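Local coordinates for protein leucine aminopeptidase 2, chloroplastic (Streptomyces sp. BC16019, PDB 5LHJ) that acts in bottromycin maturation as an M17-family metalloaminopeptidase, probably removing unsubstituted N-terminal amino acids from peptides, at residues A107-L112 / L154-V159; A95-S100 / L112-A117; V131-V136 / L171-A176; G138-D143 / A180-N185. All coordinates share one frame; numbering follows the deposited sequence.

Interaction 1 (A107-L112 / L154-V159); sequences ARTLRL and LAEVIV
Leu112 CD1 meets Val157 CG1 at 3.9 Å, and with Leu110 and Val159 these side chains form the closely filled face of a pair of parallel strands, 109-112 and 156-159. The torsions of Leu112 (CG beside the backbone N, chi1 -54°, then extended) carry CD1 toward the neighbouring strand, where it crosses to Val157, two residues before its bridge partner Val159. Leu154, just ahead of its strand, reaches forward along the start of the pair: CD1 lies 3.5 Å from Ala107 O and 4.2 Å from Leu110 CB. The backbones are tied in regular parallel register, with Leu110 N on Glu156 O at 2.9 Å and Leu112 N on Ile158 O at 2.8 Å; Leu110 O receives Ile158 N between them. Helix 124-139 connects the two strands in a beta-alpha-beta crossover and lies on this leucine and valine face, within the MACRO-like N-terminal domain, where strand 156-159 is the outermost of the sheet in its chain. At the entry Arg108 O accepts two N-H groups, Ala155 N at 2.7 Å and the longer Glu156 N at 3.2 Å. The other face is looser and faces solvent. Glu156 lies alongside Thr109, whose OG1 is bonded to Asp37 N and Ala35 O, while Ile158 CG2 only brushes the aliphatic CG of Arg111 before that chain bends away to Asp113.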
loop_
_atom_site.group_PDB
_atom_site.type_symbol
_atom_site.label_atom_id
_atom_site.label_comp_id
_atom_site.label_asym_id
_atom_site.label_seq_id
_atom_site.Cartn_x
_atom_site.Cartn_y
_atom_site.Cartn_z
ATOM N N ALA A 107 38.385 24.365 22.813
ATOM C CA ALA A 107 39.782 24.181 23.203
ATOM C C ALA A 107 40.666 23.882 21.998
ATOM O O ALA A 107 40.223 23.253 21.046
ATOM C CB ALA A 107 39.903 23.051 24.209
ATOM N N ARG A 108 41.911 24.334 22.060
ATOM C CA ARG A 108 42.894 24.040 21.024
ATOM C C ARG A 108 43.577 22.706 21.252
ATOM O O ARG A 108 43.950 22.038 20.282
ATOM C CB ARG A 108 43.974 25.125 20.956
ATOM C CG ARG A 108 43.485 26.529 20.648
ATOM C CD ARG A 108 44.684 27.460 20.506
ATOM N NE ARG A 108 44.304 28.859 20.312
ATOM C CZ ARG A 108 45.162 29.878 20.208
ATOM N NH1 ARG A 108 46.482 29.678 20.281
ATOM N NH2 ARG A 108 44.693 31.116 20.031
ATOM N N THR A 109 43.778 22.335 22.518
ATOM C CA THR A 109 44.527 21.117 22.862
ATOM C C THR A 109 43.807 20.291 23.933
ATOM O O THR A 109 43.313 20.850 24.916
ATOM C CB THR A 109 45.944 21.475 23.354
ATOM O OG1 THR A 109 45.838 22.357 24.475
ATOM C CG2 THR A 109 46.724 22.195 22.261
ATOM N N LEU A 110 43.744 18.970 23.719
ATOM C CA LEU A 110 43.095 18.026 24.627
ATOM C C LEU A 110 44.046 16.880 24.959
ATOM O O LEU A 110 44.604 16.267 24.054
ATOM C CB LEU A 110 41.819 17.458 23.981
ATOM C CG LEU A 110 41.157 16.252 24.657
ATOM C CD1 LEU A 110 40.644 16.617 26.041
ATOM C CD2 LEU A 110 40.041 15.724 23.765
ATOM N N ARG A 111 44.244 16.605 26.246
ATOM C CA ARG A 111 45.012 15.440 26.681
ATOM C C ARG A 111 44.052 14.458 27.342
ATOM O O ARG A 111 43.399 14.808 28.323
ATOM C CB ARG A 111 46.127 15.817 27.667
ATOM C CG ARG A 111 47.097 14.666 27.893
ATOM C CD ARG A 111 48.184 14.989 28.899
ATOM N NE ARG A 111 47.704 14.917 30.284
ATOM C CZ ARG A 111 47.779 15.891 31.193
ATOM N NH1 ARG A 111 48.332 17.079 30.926
ATOM N NH2 ARG A 111 47.305 15.672 32.416
ATOM N N LEU A 112 43.956 13.252 26.780
ATOM C CA LEU A 112 43.169 12.174 27.361
ATOM C C LEU A 112 44.057 11.346 28.283
ATOM O O LEU A 112 45.019 10.717 27.819
ATOM C CB LEU A 112 42.613 11.265 26.251
ATOM C CG LEU A 112 41.826 12.005 25.166
ATOM C CD1 LEU A 112 41.475 11.062 24.029
ATOM C CD2 LEU A 112 40.590 12.644 25.758
ATOM N N LEU A 154 40.315 22.955 17.641
ATOM C CA LEU A 154 41.105 21.822 18.145
ATOM C C LEU A 154 42.226 21.412 17.188
ATOM O O LEU A 154 41.959 20.899 16.094
ATOM C CB LEU A 154 40.202 20.609 18.421
ATOM C CG LEU A 154 40.808 19.458 19.235
ATOM C CD1 LEU A 154 41.119 19.880 20.663
ATOM C CD2 LEU A 154 39.864 18.267 19.246
ATOM N N ALA A 155 43.465 21.638 17.631
ATOM C CA ALA A 155 44.680 21.347 16.862
ATOM C C ALA A 155 45.393 20.042 17.269
ATOM O O ALA A 155 46.001 19.394 16.417
ATOM C CB ALA A 155 45.646 22.523 16.970
ATOM N N GLU A 156 45.329 19.666 18.553
ATOM C CA GLU A 156 46.017 18.476 19.066
ATOM C C GLU A 156 45.164 17.680 20.061
ATOM O O GLU A 156 44.642 18.245 21.027
ATOM C CB GLU A 156 47.310 18.880 19.775
ATOM C CG GLU A 156 48.373 19.497 18.878
ATOM C CD GLU A 156 49.669 19.798 19.618
ATOM O OE1 GLU A 156 49.701 19.735 20.871
ATOM O OE2 GLU A 156 50.674 20.107 18.937
ATOM N N VAL A 157 45.034 16.376 19.808
ATOM C CA VAL A 157 44.570 15.411 20.802
ATOM C C VAL A 157 45.744 14.506 21.161
ATOM O O VAL A 157 46.379 13.929 20.279
ATOM C CB VAL A 157 43.394 14.568 20.295
ATOM C CG1 VAL A 157 42.986 13.519 21.333
ATOM C CG2 VAL A 157 42.223 15.476 19.945
ATOM N N ILE A 158 46.018 14.403 22.458
ATOM C CA ILE A 158 47.152 13.663 22.988
ATOM C C ILE A 158 46.614 12.543 23.865
ATOM O O ILE A 158 45.736 12.784 24.691
ATOM C CB ILE A 158 48.055 14.601 23.823
ATOM C CG1 ILE A 158 48.625 15.705 22.926
ATOM C CG2 ILE A 158 49.142 13.814 24.547
ATOM C CD1 ILE A 158 49.430 16.756 23.673
ATOM N N VAL A 159 47.119 11.326 23.679
ATOM C CA VAL A 159 46.733 10.195 24.513
ATOM C C VAL A 159 47.907 9.890 25.442
ATOM O O VAL A 159 48.991 9.535 24.959
ATOM C CB VAL A 159 46.381 8.950 23.671
ATOM C CG1 VAL A 159 45.942 7.792 24.569
ATOM C CG2 VAL A 159 45.268 9.277 22.680
#

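Interaction 2 (A95-S100 / L112-A117)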
loop_
_atom_site.group_PDB
_atom_site.type_symbol
_atom_site.label_atom_id
_atom_site.label_comp_id
_atom_site.label_asym_id
_atom_site.label_seq_id
_atom_site.Cartn_x
_atom_site.Cartn_y
_atom_site.Cartn_z
ATOM N N ALA A 95 34.250 4.256 23.952
ATOM C CA ALA A 95 33.106 5.158 24.138
ATOM C C ALA A 95 33.416 6.374 25.022
ATOM O O ALA A 95 32.951 7.477 24.736
ATOM C CB ALA A 95 31.908 4.390 24.698
ATOM N N ALA A 96 34.171 6.176 26.106
ATOM C CA ALA A 96 34.568 7.289 26.982
ATOM C C ALA A 96 35.455 8.301 26.266
ATOM O O ALA A 96 35.327 9.502 26.484
ATOM C CB ALA A 96 35.262 6.783 28.242
ATOM N N ALA A 97 36.356 7.819 25.404
ATOM C CA ALA A 97 37.218 8.711 24.635
ATOM C C ALA A 97 36.394 9.536 23.643
ATOM O O ALA A 97 36.626 10.732 23.472
ATOM C CB ALA A 97 38.287 7.920 23.898
ATOM N N ALA A 98 35.419 8.903 22.995
ATOM C CA ALA A 98 34.554 9.632 22.058
ATOM C C ALA A 98 33.718 10.694 22.785
ATOM O O ALA A 98 33.571 11.817 22.289
ATOM C CB ALA A 98 33.658 8.674 21.291
ATOM N N ALA A 99 33.203 10.358 23.966
ATOM C CA ALA A 99 32.460 11.330 24.795
ATOM C C ALA A 99 33.321 12.522 25.225
ATOM O O ALA A 99 32.844 13.656 25.275
ATOM C CB ALA A 99 31.874 10.651 26.025
ATOM N N SER A 100 34.583 12.242 25.562
ATOM C CA SER A 100 35.550 13.275 25.928
ATOM C C SER A 100 35.781 14.280 24.803
ATOM O O SER A 100 35.743 15.495 25.035
ATOM C CB SER A 100 36.902 12.654 26.331
ATOM O OG SER A 100 36.749 11.781 27.437
ATOM N N LEU A 112 43.956 13.252 26.780
ATOM C CA LEU A 112 43.169 12.174 27.361
ATOM C C LEU A 112 44.057 11.346 28.283
ATOM O O LEU A 112 45.019 10.717 27.819
ATOM C CB LEU A 112 42.613 11.265 26.251
ATOM C CG LEU A 112 41.826 12.005 25.166
ATOM C CD1 LEU A 112 41.475 11.062 24.029
ATOM C CD2 LEU A 112 40.590 12.644 25.758
ATOM N N ASP A 113 43.742 11.359 29.577
ATOM C CA ASP A 113 44.409 10.492 30.552
ATOM C C ASP A 113 43.632 9.203 30.828
ATOM O O ASP A 113 43.998 8.450 31.727
ATOM C CB ASP A 113 44.642 11.253 31.870
ATOM C CG ASP A 113 45.674 12.373 31.741
ATOM O OD1 ASP A 113 46.254 12.581 30.654
ATOM O OD2 ASP A 113 45.919 13.067 32.749
ATOM N N LEU A 114 42.601 8.913 30.032
ATOM C CA LEU A 114 41.691 7.798 30.309
ATOM C C LEU A 114 42.380 6.437 30.396
ATOM O O LEU A 114 42.005 5.608 31.223
ATOM C CB LEU A 114 40.586 7.713 29.235
ATOM C CG LEU A 114 39.708 8.938 28.982
ATOM C CD1 LEU A 114 38.742 8.620 27.849
ATOM C CD2 LEU A 114 38.932 9.402 30.201
ATOM N N ALA A 115 43.374 6.200 29.540
ATOM C CA ALA A 115 44.053 4.894 29.504
ATOM C C ALA A 115 44.938 4.642 30.734
ATOM O O ALA A 115 45.390 3.511 30.937
ATOM C CB ALA A 115 44.865 4.737 28.222
ATOM N N LEU A 116 45.197 5.686 31.527
ATOM C CA LEU A 116 45.920 5.554 32.800
ATOM C C LEU A 116 45.058 4.986 33.917
ATOM O O LEU A 116 45.596 4.470 34.895
ATOM C CB LEU A 116 46.501 6.900 33.240
ATOM C CG LEU A 116 47.507 7.527 32.269
ATOM C CD1 LEU A 116 47.937 8.913 32.726
ATOM C CD2 LEU A 116 48.713 6.631 32.082
ATOM N N ALA A 117 43.739 5.075 33.785
ATOM C CA ALA A 117 42.833 4.457 34.757
ATOM C C ALA A 117 43.014 2.933 34.753
ATOM O O ALA A 117 42.755 2.260 33.748
ATOM C CB ALA A 117 41.387 4.833 34.468
#
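Ala97 and Leu114 mark the closest passage of the two backbones, 7.3 Å between their CA atoms, where helix 90-102 passes the short 3-10 turn that follows strand 109-112. That separation is bridged from the turn side by Leu114: with CG beside the backbone N (chi1 -56°) and the rest of the chain extended, CD1 is pushed out against the helix itself. It settles between two alanine methyls, at 4.0 Å from both Ala96 CB and Ala97 CB, and touches the main chain beneath them, 3.5 Å from Ala97 N. One helical turn beyond Ala96, Ser100 CB meets Leu112 CD2 at 3.7 Å. The small residues of the helix thus form a shallow seat for two leucine ends. Ser100 OG lies beside Leu114 CD1, but its hydrogen bond goes back along its own helix to Ala96 O, 2.9 Å away. That carbonyl also receives Ser100 N, the two donors arriving from opposite faces of its plane. An alanine at Ser100 would keep the CB contact with Leu112 CD2 but would probably leave Ala96 O without its second donor and open a small gap beside Leu114 CD1. Strand 76-81, through Val80, and Val131 of helix 124-139 complete this interior of the N-terminal domain. No hydrogen bond joins the two segments, so the contact depends on methyl shape and burial, and the hydroxyl's polarity is satisfied within its own helix.

Interaction 3 (V131-V136 / L171-A176); sequences VAEGAV and LAAAEA
Glu133 OE1 is held by a salt bridge to Arg94 NE, with a weak, long ion pair to Arg487 NH1 in addition, while its OE2 rests against the methyl of Ala173, 3.9 Å from CB. Beside this charged end, helices 124-139 and 164-185 run in the same general direction, crossing at -30° with their short axes 8.0 Å apart. Alanine makes so close an approach possible: Ala174 CB sits 3.7 Å from Glu133 O and 3.6 Å from Val136 CB. Val136 is the bulkier element. With CG1 anti to the backbone N (chi1 174°), that methyl lies along Ala174, and CG2 turns to Leu171 CD2 at 3.5 Å, the two side chains crossing at about a right angle. The same leucine methyl also reaches back to Ala132 CB at 4.0 Å, so it is held between residues one helical turn apart. Helix 164-185 corresponds to the long helix that joins the N-terminal and catalytic domains in M17 enzymes. On its other flank, helix 124-139 lays Val131 and Ala135 on strands 109-112 and 156-159 and on helix 90-102, whereas Ala173 and Ala176 lean on helix 486-498 of the catalytic domain.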
loop_
_atom_site.group_PDB
_atom_site.type_symbol
_atom_site.label_atom_id
_atom_site.label_comp_id
_atom_site.label_asym_id
_atom_site.label_seq_id
_atom_site.Cartn_x
_atom_site.Cartn_y
_atom_site.Cartn_z
ATOM N N VAL A 131 41.312 3.937 23.590
ATOM C CA VAL A 131 41.210 5.382 23.791
ATOM C C VAL A 131 41.638 6.135 22.529
ATOM O O VAL A 131 40.970 7.081 22.113
ATOM C CB VAL A 131 42.009 5.841 25.026
ATOM C CG1 VAL A 131 42.091 7.359 25.117
ATOM C CG2 VAL A 131 41.364 5.286 26.302
ATOM N N ALA A 132 42.745 5.716 21.917
ATOM C CA ALA A 132 43.203 6.344 20.672
ATOM C C ALA A 132 42.148 6.215 19.569
ATOM O O ALA A 132 41.858 7.192 18.858
ATOM C CB ALA A 132 44.522 5.736 20.214
ATOM N N GLU A 133 41.572 5.019 19.440
ATOM C CA GLU A 133 40.513 4.788 18.449
ATOM C C GLU A 133 39.306 5.668 18.698
ATOM O O GLU A 133 38.791 6.312 17.777
ATOM C CB GLU A 133 40.047 3.329 18.447
ATOM C CG GLU A 133 41.006 2.377 17.781
ATOM C CD GLU A 133 40.498 0.940 17.721
ATOM O OE1 GLU A 133 39.272 0.702 17.926
ATOM O OE2 GLU A 133 41.336 0.052 17.426
ATOM N N GLY A 134 38.841 5.685 19.944
ATOM C CA GLY A 134 37.616 6.424 20.295
ATOM C C GLY A 134 37.762 7.919 20.073
ATOM O O GLY A 134 36.797 8.590 19.688
ATOM N N ALA A 135 38.968 8.437 20.316
ATOM C CA ALA A 135 39.260 9.855 20.116
ATOM C C ALA A 135 39.120 10.255 18.651
ATOM O O ALA A 135 38.444 11.234 18.337
ATOM C CB ALA A 135 40.651 10.188 20.614
ATOM N N VAL A 136 39.748 9.487 17.759
ATOM C CA VAL A 136 39.668 9.760 16.325
ATOM C C VAL A 136 38.244 9.551 15.811
ATOM O O VAL A 136 37.698 10.396 15.090
ATOM C CB VAL A 136 40.657 8.888 15.522
ATOM C CG1 VAL A 136 40.471 9.070 14.015
ATOM C CG2 VAL A 136 42.081 9.209 15.931
ATOM N N LEU A 171 45.219 4.626 16.418
ATOM C CA LEU A 171 45.080 5.762 15.496
ATOM C C LEU A 171 44.972 5.293 14.055
ATOM O O LEU A 171 44.110 5.760 13.306
ATOM C CB LEU A 171 46.232 6.770 15.649
ATOM C CG LEU A 171 46.388 7.516 16.983
ATOM C CD1 LEU A 171 47.664 8.358 16.973
ATOM C CD2 LEU A 171 45.203 8.393 17.362
ATOM N N ALA A 172 45.791 4.325 13.676
ATOM C CA ALA A 172 45.788 3.837 12.304
ATOM C C ALA A 172 44.489 3.102 11.945
ATOM O O ALA A 172 43.948 3.296 10.852
ATOM C CB ALA A 172 46.994 2.955 12.055
ATOM N N ALA A 173 43.989 2.275 12.857
ATOM C CA ALA A 173 42.725 1.578 12.642
ATOM C C ALA A 173 41.561 2.565 12.516
ATOM O O ALA A 173 40.691 2.410 11.652
ATOM C CB ALA A 173 42.455 0.568 13.762
ATOM N N ALA A 174 41.565 3.588 13.368
ATOM C CA ALA A 174 40.515 4.607 13.347
ATOM C C ALA A 174 40.594 5.505 12.122
ATOM O O ALA A 174 39.559 5.856 11.549
ATOM C CB ALA A 174 40.548 5.439 14.605
ATOM N N GLU A 175 41.805 5.859 11.713
ATOM C CA GLU A 175 41.978 6.636 10.479
ATOM C C GLU A 175 41.478 5.864 9.249
ATOM O O GLU A 175 40.832 6.438 8.387
ATOM C CB GLU A 175 43.423 7.094 10.322
ATOM C CG GLU A 175 43.764 8.231 11.285
ATOM C CD GLU A 175 45.244 8.546 11.367
ATOM O OE1 GLU A 175 45.987 8.182 10.429
ATOM O OE2 GLU A 175 45.675 9.175 12.376
ATOM N N ALA A 176 41.725 4.556 9.212
ATOM C CA ALA A 176 41.198 3.700 8.127
ATOM C C ALA A 176 39.659 3.673 8.176
ATOM O O ALA A 176 38.993 3.779 7.151
ATOM C CB ALA A 176 41.758 2.295 8.241
#

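Interaction 4 (G138-D143 / A180-N185); sequences GLYRYD and ARDLVN
Tyr140 meets Arg181, Asp182 and Asn185 at the end of helix 164-185, the long helix that in M17 enzymes links the N-terminal domain to the catalytic domain; Tyr140 lies in the chain leading out of helix 124-139. Its CB lies 3.4 Å from Arg181 NH1, at the edge of the guanidinium and in its plane. The ring then runs out with CG anti to the backbone N (chi1 180°), and Arg181 CD sits over the centre of one face, 3.8 Å from the ring centroid, in a CH-pi contact. Further out, CE1 passes Asp182 OD1, and CE2 lies near Asn185 ND2, at the ring edge. At the tip OH is gripped twice: it donates to Asp182 OD1 at 2.6 Å, on the anti side of the carboxylate, and accepts from Asn185 ND2 at 3.1 Å, the OH lying close to the plane of that amide. A phenylalanine here would probably keep the packing on Arg181 but leave Asn185 ND2 without its acceptor and Asp182 OD1 without its shortest donor. Arg181 is itself fixed by carbonyls of Thr482, Glu476 and Leu137, and Asn185 OD1 by Gly481 N, so both have further partners. Tyr142 adds a second ring, with Asn185 CB 3.6 Å from its centroid. A water donates to both Arg141 O and Asp182 OD1, 2.8 Å from each of these oxygens.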
loop_
_atom_site.group_PDB
_atom_site.type_symbol
_atom_site.label_atom_id
_atom_site.label_comp_id
_atom_site.label_asym_id
_atom_site.label_seq_id
_atom_site.Cartn_x
_atom_site.Cartn_y
_atom_site.Cartn_z
ATOM N N GLY A 138 35.427 9.624 17.467
ATOM C CA GLY A 138 34.526 10.619 18.059
ATOM C C GLY A 138 34.676 12.036 17.525
ATOM O O GLY A 138 33.708 12.820 17.561
ATOM N N LEU A 139 35.869 12.361 17.021
ATOM C CA LEU A 139 36.135 13.663 16.396
ATOM C C LEU A 139 35.693 13.773 14.943
ATOM O O LEU A 139 35.631 14.875 14.392
ATOM C CB LEU A 139 37.615 13.996 16.448
ATOM C CG LEU A 139 38.109 14.553 17.770
ATOM C CD1 LEU A 139 39.627 14.668 17.715
ATOM C CD2 LEU A 139 37.447 15.903 18.072
ATOM N N TYR A 140 35.399 12.639 14.326
ATOM C CA TYR A 140 35.025 12.594 12.924
ATOM C C TYR A 140 33.897 13.562 12.567
ATOM O O TYR A 140 32.890 13.624 13.259
ATOM C CB TYR A 140 34.619 11.169 12.534
ATOM C CG TYR A 140 34.217 11.053 11.088
ATOM C CD1 TYR A 140 35.181 10.967 10.100
ATOM C CD2 TYR A 140 32.874 11.084 10.706
ATOM C CE1 TYR A 140 34.830 10.894 8.768
ATOM C CE2 TYR A 140 32.507 11.003 9.379
ATOM C CZ TYR A 140 33.499 10.918 8.404
ATOM O OH TYR A 140 33.165 10.842 7.083
ATOM N N ARG A 141 34.093 14.321 11.489
ATOM C CA ARG A 141 33.039 15.156 10.913
ATOM C C ARG A 141 33.151 15.082 9.406
ATOM O O ARG A 141 34.247 14.880 8.868
ATOM C CB ARG A 141 33.142 16.622 11.386
ATOM C CG ARG A 141 34.544 17.212 11.286
ATOM C CD ARG A 141 34.648 18.720 11.554
ATOM N NE ARG A 141 33.829 19.217 12.674
ATOM C CZ ARG A 141 33.987 20.413 13.267
ATOM N NH1 ARG A 141 34.933 21.275 12.875
ATOM N NH2 ARG A 141 33.181 20.763 14.272
ATOM N N TYR A 142 32.020 15.220 8.729
ATOM C CA TYR A 142 31.997 15.224 7.277
ATOM C C TYR A 142 31.323 16.520 6.829
ATOM O O TYR A 142 30.118 16.564 6.630
ATOM C CB TYR A 142 31.298 13.989 6.716
ATOM C CG TYR A 142 31.464 13.883 5.211
ATOM C CD1 TYR A 142 32.662 13.437 4.657
ATOM C CD2 TYR A 142 30.430 14.241 4.344
ATOM C CE1 TYR A 142 32.828 13.351 3.281
ATOM C CE2 TYR A 142 30.582 14.145 2.969
ATOM C CZ TYR A 142 31.780 13.716 2.448
ATOM O OH TYR A 142 31.945 13.636 1.091
ATOM N N ASP A 143 32.139 17.555 6.673
ATOM C CA ASP A 143 31.681 18.912 6.358
ATOM C C ASP A 143 32.093 19.400 4.978
ATOM O O ASP A 143 31.906 20.580 4.671
ATOM C CB ASP A 143 32.215 19.884 7.429
ATOM C CG ASP A 143 31.540 19.707 8.769
ATOM O OD1 ASP A 143 30.371 19.228 8.832
ATOM O OD2 ASP A 143 32.183 20.066 9.780
ATOM N N ALA A 180 36.842 5.029 5.213
ATOM C CA ALA A 180 35.625 4.345 4.764
ATOM C C ALA A 180 34.384 5.227 4.987
ATOM O O ALA A 180 33.523 5.289 4.110
ATOM C CB ALA A 180 35.464 2.999 5.436
ATOM N N ARG A 181 34.302 5.903 6.141
ATOM C CA ARG A 181 33.183 6.828 6.412
ATOM C C ARG A 181 33.089 7.925 5.347
ATOM O O ARG A 181 32.006 8.230 4.838
ATOM C CB ARG A 181 33.308 7.478 7.792
ATOM C CG ARG A 181 33.159 6.539 8.961
ATOM C CD ARG A 181 33.335 7.253 10.290
ATOM N NE ARG A 181 33.133 6.378 11.444
ATOM C CZ ARG A 181 33.236 6.762 12.712
ATOM N NH1 ARG A 181 33.583 8.015 13.018
ATOM N NH2 ARG A 181 32.990 5.897 13.696
ATOM N N ASP A 182 34.233 8.510 5.001
ATOM C CA ASP A 182 34.271 9.545 3.964
ATOM C C ASP A 182 33.768 9.027 2.610
ATOM O O ASP A 182 33.001 9.711 1.918
ATOM C CB ASP A 182 35.697 10.084 3.790
ATOM C CG ASP A 182 36.148 11.001 4.912
ATOM O OD1 ASP A 182 35.339 11.450 5.767
ATOM O OD2 ASP A 182 37.378 11.306 4.902
ATOM N N LEU A 183 34.190 7.821 2.224
ATOM C CA LEU A 183 33.791 7.248 0.951
ATOM C C LEU A 183 32.277 6.998 0.909
ATOM O O LEU A 183 31.613 7.306 -0.084
ATOM C CB LEU A 183 34.561 5.951 0.667
ATOM C CG LEU A 183 36.058 6.098 0.414
ATOM C CD1 LEU A 183 36.723 4.737 0.502
ATOM C CD2 LEU A 183 36.329 6.773 -0.933
ATOM N N VAL A 184 31.733 6.479 2.007
ATOM C CA VAL A 184 30.290 6.201 2.086
ATOM C C VAL A 184 29.489 7.500 2.087
ATOM O O VAL A 184 28.489 7.607 1.366
ATOM C CB VAL A 184 29.944 5.330 3.319
ATOM C CG1 VAL A 184 28.436 5.229 3.545
ATOM C CG2 VAL A 184 30.569 3.955 3.157
ATOM N N ASN A 185 29.936 8.482 2.859
ATOM C CA ASN A 185 29.270 9.789 2.929
ATOM C C ASN A 185 29.312 10.594 1.635
ATOM O O ASN A 185 28.428 11.425 1.399
ATOM C CB ASN A 185 29.840 10.629 4.071
ATOM C CG ASN A 185 29.327 10.193 5.433
ATOM O OD1 ASN A 185 28.185 9.732 5.561
ATOM N ND2 ASN A 185 30.158 10.323 6.454
HETATM O O HOH W 1 35.903 13.924 6.830
#

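Overall arrangement
Interactions 1 and 2, with centres about 12 Å apart, share Leu112: one pairs its strand with 156-159, the other packs the strand's end and the turn after it on helix 90-102. Helix 124-139 links the strands of interaction 1 and takes part in interactions 3 and 4, whose centres are about 13 Å apart along helix 164-185. Along the chain, 1, 3 and 4 cross one another, while 2 closes before 3 and 4 open. The centres of 1 and 4 are about 20 Å apart, yet Leu139 reaches Leu154 and Val157. All lie away from the manganese site; 1 and 2 build the N-terminal domain, 3 and 4 fix it to the helix leading into the catalytic domain.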